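Long-range contact in purine nucleoside phosphorylase (Caulobacter vibrioides, PDB 1XFJ), which probably acts as a purine nucleoside phosphorylase that also deaminates adenosine and cleaves S-methyl-5'-thioadenosine: residues A[120-126]-A[149-155]. Residues are numbered along the deposited sequence; the frame is centred on the assembly and turned at random.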
ATOM      1  N   VAL A 120      12.108   3.842  -2.327  1.00  4.22           N
ATOM      2  CA  VAL A 120      13.130   4.741  -1.824  1.00  3.94           C
ATOM      3  C   VAL A 120      14.361   4.781  -2.714  1.00  3.80           C
ATOM      4  O   VAL A 120      14.748   3.772  -3.297  1.00  3.13           O
ATOM      5  CB  VAL A 120      13.582   4.317  -0.401  1.00  4.19           C
ATOM      6  CG1 VAL A 120      14.053   2.878  -0.417  1.00  7.46           C
ATOM      7  CG2 VAL A 120      14.704   5.225   0.094  1.00  4.59           C
ATOM      8  N   ASP A 121      14.948   5.966  -2.836  1.00  3.12           N
ATOM      9  CA  ASP A 121      16.193   6.133  -3.575  1.00  3.39           C
ATOM     10  C   ASP A 121      17.120   6.536  -2.432  1.00  4.42           C
ATOM     11  O   ASP A 121      17.080   7.676  -1.971  1.00  4.25           O
ATOM     12  CB  ASP A 121      16.114   7.269  -4.591  1.00  3.16           C
ATOM     13  CG  ASP A 121      17.432   7.487  -5.309  1.00  5.27           C
ATOM     14  OD1 ASP A 121      18.485   7.213  -4.695  1.00  7.57           O
ATOM     15  OD2 ASP A 121      17.424   7.943  -6.472  1.00  5.07           O
ATOM     16  N   PRO A 122      17.955   5.600  -1.952  1.00  6.09           N
ATOM     17  CA  PRO A 122      18.886   5.855  -0.848  1.00  8.39           C
ATOM     18  C   PRO A 122      19.994   6.880  -1.090  1.00 10.35           C
ATOM     19  O   PRO A 122      20.649   7.319  -0.143  1.00  9.70           O
ATOM     20  CB  PRO A 122      19.426   4.462  -0.532  1.00  8.49           C
ATOM     21  CG  PRO A 122      19.440   3.806  -1.864  1.00  9.28           C
ATOM     22  CD  PRO A 122      18.102   4.220  -2.451  1.00  7.83           C
ATOM     23  N   GLU A 123      20.207   7.262  -2.345  1.00 10.41           N
ATOM     24  CA  GLU A 123      21.239   8.249  -2.659  1.00 10.60           C
ATOM     25  C   GLU A 123      20.651   9.651  -2.712  1.00 10.52           C
ATOM     26  O   GLU A 123      21.194  10.589  -2.121  1.00  9.79           O
ATOM     27  CB  GLU A 123      21.915   7.914  -3.993  1.00 12.80           C
ATOM     28  CG  GLU A 123      22.921   8.962  -4.472  1.00 16.36           C
ATOM     29  CD  GLU A 123      23.924   9.352  -3.397  1.00 19.76           C
ATOM     30  OE1 GLU A 123      24.429   8.451  -2.697  1.00 19.89           O
ATOM     31  OE2 GLU A 123      24.216  10.560  -3.259  1.00 22.48           O
ATOM     32  N   ALA A 124      19.537   9.795  -3.420  1.00  7.85           N
ATOM     33  CA  ALA A 124      18.881  11.089  -3.535  1.00  8.99           C
ATOM     34  C   ALA A 124      18.113  11.384  -2.253  1.00  8.73           C
ATOM     35  O   ALA A 124      17.696  12.517  -2.016  1.00 11.66           O
ATOM     36  CB  ALA A 124      17.931  11.089  -4.726  1.00  8.94           C
ATOM     37  N   ARG A 125      17.939  10.355  -1.428  1.00  9.50           N
ATOM     38  CA  ARG A 125      17.212  10.483  -0.169  1.00  9.24           C
ATOM     39  C   ARG A 125      15.770  10.899  -0.446  1.00  8.31           C
ATOM     40  O   ARG A 125      15.319  11.967  -0.031  1.00  7.98           O
ATOM     41  CB  ARG A 125      17.895  11.508   0.748  1.00 11.95           C
ATOM     42  CG  ARG A 125      19.301  11.114   1.203  1.00 13.34           C
ATOM     43  CD  ARG A 125      19.295   9.922   2.167  1.00 14.89           C
ATOM     44  NE  ARG A 125      18.591  10.223   3.416  1.00 17.12           N
ATOM     45  CZ  ARG A 125      18.442   9.366   4.424  1.00 19.18           C
ATOM     46  NH1 ARG A 125      18.950   8.143   4.344  1.00 16.43           N
ATOM     47  NH2 ARG A 125      17.780   9.732   5.515  1.00 20.56           N
ATOM     48  N   ILE A 126      15.051  10.041  -1.162  1.00  7.09           N
ATOM     49  CA  ILE A 126      13.655  10.294  -1.505  1.00  6.45           C
ATOM     50  C   ILE A 126      12.844   9.037  -1.225  1.00  5.79           C
ATOM     51  O   ILE A 126      13.274   7.937  -1.561  1.00  3.99           O
ATOM     52  CB  ILE A 126      13.514  10.658  -2.999  1.00  7.01           C
ATOM     53  CG1 ILE A 126      14.191  12.006  -3.263  1.00  8.68           C
ATOM     54  CG2 ILE A 126      12.044  10.688  -3.402  1.00  7.44           C
ATOM     55  CD1 ILE A 126      14.284  12.370  -4.736  1.00 10.32           C
HETATM   56  N   MSE A 149       8.982  10.827  -7.943  1.00  3.92           N
HETATM   57  CA  MSE A 149      10.224  10.749  -7.182  1.00  3.75           C
HETATM   58  C   MSE A 149      11.352  11.331  -8.024  1.00  4.72           C
HETATM   59  O   MSE A 149      12.227  12.035  -7.517  1.00  3.31           O
HETATM   60  CB  MSE A 149      10.542   9.296  -6.821  1.00  3.79           C
HETATM   61  CG  MSE A 149       9.605   8.693  -5.794  1.00  4.61           C
HETATM   62 SE   MSE A 149       9.878   6.801  -5.588  1.00 13.22          SE
HETATM   63  CE  MSE A 149      11.534   6.842  -4.584  1.00  5.72           C
ATOM     64  N   VAL A 150      11.327  11.034  -9.320  1.00  3.79           N
ATOM     65  CA  VAL A 150      12.350  11.543 -10.223  1.00  5.37           C
ATOM     66  C   VAL A 150      12.302  13.071 -10.297  1.00  5.32           C
ATOM     67  O   VAL A 150      13.345  13.726 -10.381  1.00  4.88           O
ATOM     68  CB  VAL A 150      12.201  10.924 -11.630  1.00  3.84           C
ATOM     69  CG1 VAL A 150      13.141  11.612 -12.612  1.00  4.63           C
ATOM     70  CG2 VAL A 150      12.516   9.436 -11.566  1.00  5.42           C
ATOM     71  N   GLU A 151      11.102  13.646 -10.257  1.00  5.11           N
ATOM     72  CA  GLU A 151      10.983  15.107 -10.291  1.00  5.78           C
ATOM     73  C   GLU A 151      11.715  15.718  -9.103  1.00  6.27           C
ATOM     74  O   GLU A 151      12.220  16.838  -9.181  1.00  5.96           O
ATOM     75  CB  GLU A 151       9.522  15.556 -10.229  1.00  6.95           C
ATOM     76  CG  GLU A 151       8.711  15.319 -11.482  1.00  6.54           C
ATOM     77  CD  GLU A 151       7.398  16.078 -11.447  1.00  7.98           C
ATOM     78  OE1 GLU A 151       7.426  17.316 -11.585  1.00  9.90           O
ATOM     79  OE2 GLU A 151       6.341  15.444 -11.263  1.00  8.37           O
ATOM     80  N   LEU A 152      11.760  14.988  -7.992  1.00  5.44           N
ATOM     81  CA  LEU A 152      12.433  15.492  -6.804  1.00  6.24           C
ATOM     82  C   LEU A 152      13.929  15.215  -6.833  1.00  7.13           C
ATOM     83  O   LEU A 152      14.665  15.672  -5.955  1.00  7.60           O
ATOM     84  CB  LEU A 152      11.818  14.892  -5.537  1.00  6.61           C
ATOM     85  CG  LEU A 152      10.345  15.217  -5.281  1.00  6.95           C
ATOM     86  CD1 LEU A 152       9.944  14.686  -3.913  1.00  6.64           C
ATOM     87  CD2 LEU A 152      10.117  16.719  -5.347  1.00  9.77           C
ATOM     88  N   GLY A 153      14.377  14.461  -7.835  1.00  6.42           N
ATOM     89  CA  GLY A 153      15.793  14.164  -7.954  1.00  6.40           C
ATOM     90  C   GLY A 153      16.195  12.699  -7.960  1.00  5.56           C
ATOM     91  O   GLY A 153      17.378  12.388  -8.102  1.00  5.18           O
ATOM     92  N   ALA A 154      15.230  11.794  -7.811  1.00  3.73           N
ATOM     93  CA  ALA A 154      15.537  10.364  -7.795  1.00  4.79           C
ATOM     94  C   ALA A 154      15.955   9.831  -9.163  1.00  5.41           C
ATOM     95  O   ALA A 154      15.791  10.499 -10.184  1.00  4.39           O
ATOM     96  CB  ALA A 154      14.331   9.571  -7.278  1.00  4.00           C
ATOM     97  N   SER A 155      16.513   8.624  -9.160  1.00  4.77           N
ATOM     98  CA  SER A 155      16.942   7.944 -10.377  1.00  6.34           C
ATOM     99  C   SER A 155      16.309   6.561 -10.371  1.00  5.84           C
ATOM    100  O   SER A 155      16.538   5.778  -9.449  1.00  4.76           O
ATOM    101  CB  SER A 155      18.466   7.796 -10.411  1.00  6.49           C
ATOM    102  OG  SER A 155      18.852   6.939 -11.473  1.00  9.66           O
TER
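Ala124 and Ala154 have the nearest CA atoms across the contact, 5.5 Å apart, where the hairpin turn between strands 115-121 and 126-132, with its G1 beta bulge, meets the C-terminal end of helix 141-151. A Schellman motif at Gly153 turns the chain there. Asp121 reaches across with its carboxylate: OD2 accepts the backbone N-H of Ser155, N to OD2 2.9 Å, nearly in line with its own C-O bond (N-H...O 154°). Its CG stands anti to the backbone N (chi1 177°), which lets the other oxygen, OD1, turn back on its own loop. There OD1 takes the N-H of Glu123 in an Asx turn; Ala124 N, 3.1 Å from Asp121 OD1, donates from well above the carboxylate plane, and Asn158 ND2 is a further donor. Beside the carboxylate, Ile126 packs CD1 over the backbone of the helix exit, 3.3 Å from Ala154 N, and also touches Leu152 CB. Its CG2 branch lies 4.0 Å from Met149 CG, the two side chains running past each other in opposite directions. Bent at chi3, Met149, a selenomethionine, brings CE to 3.8 Å from Val120 N. One buried carboxylate thus ties hairpin turn to helix exit beside an apolar layer, and its several N-H donors probably stabilise the ionised form.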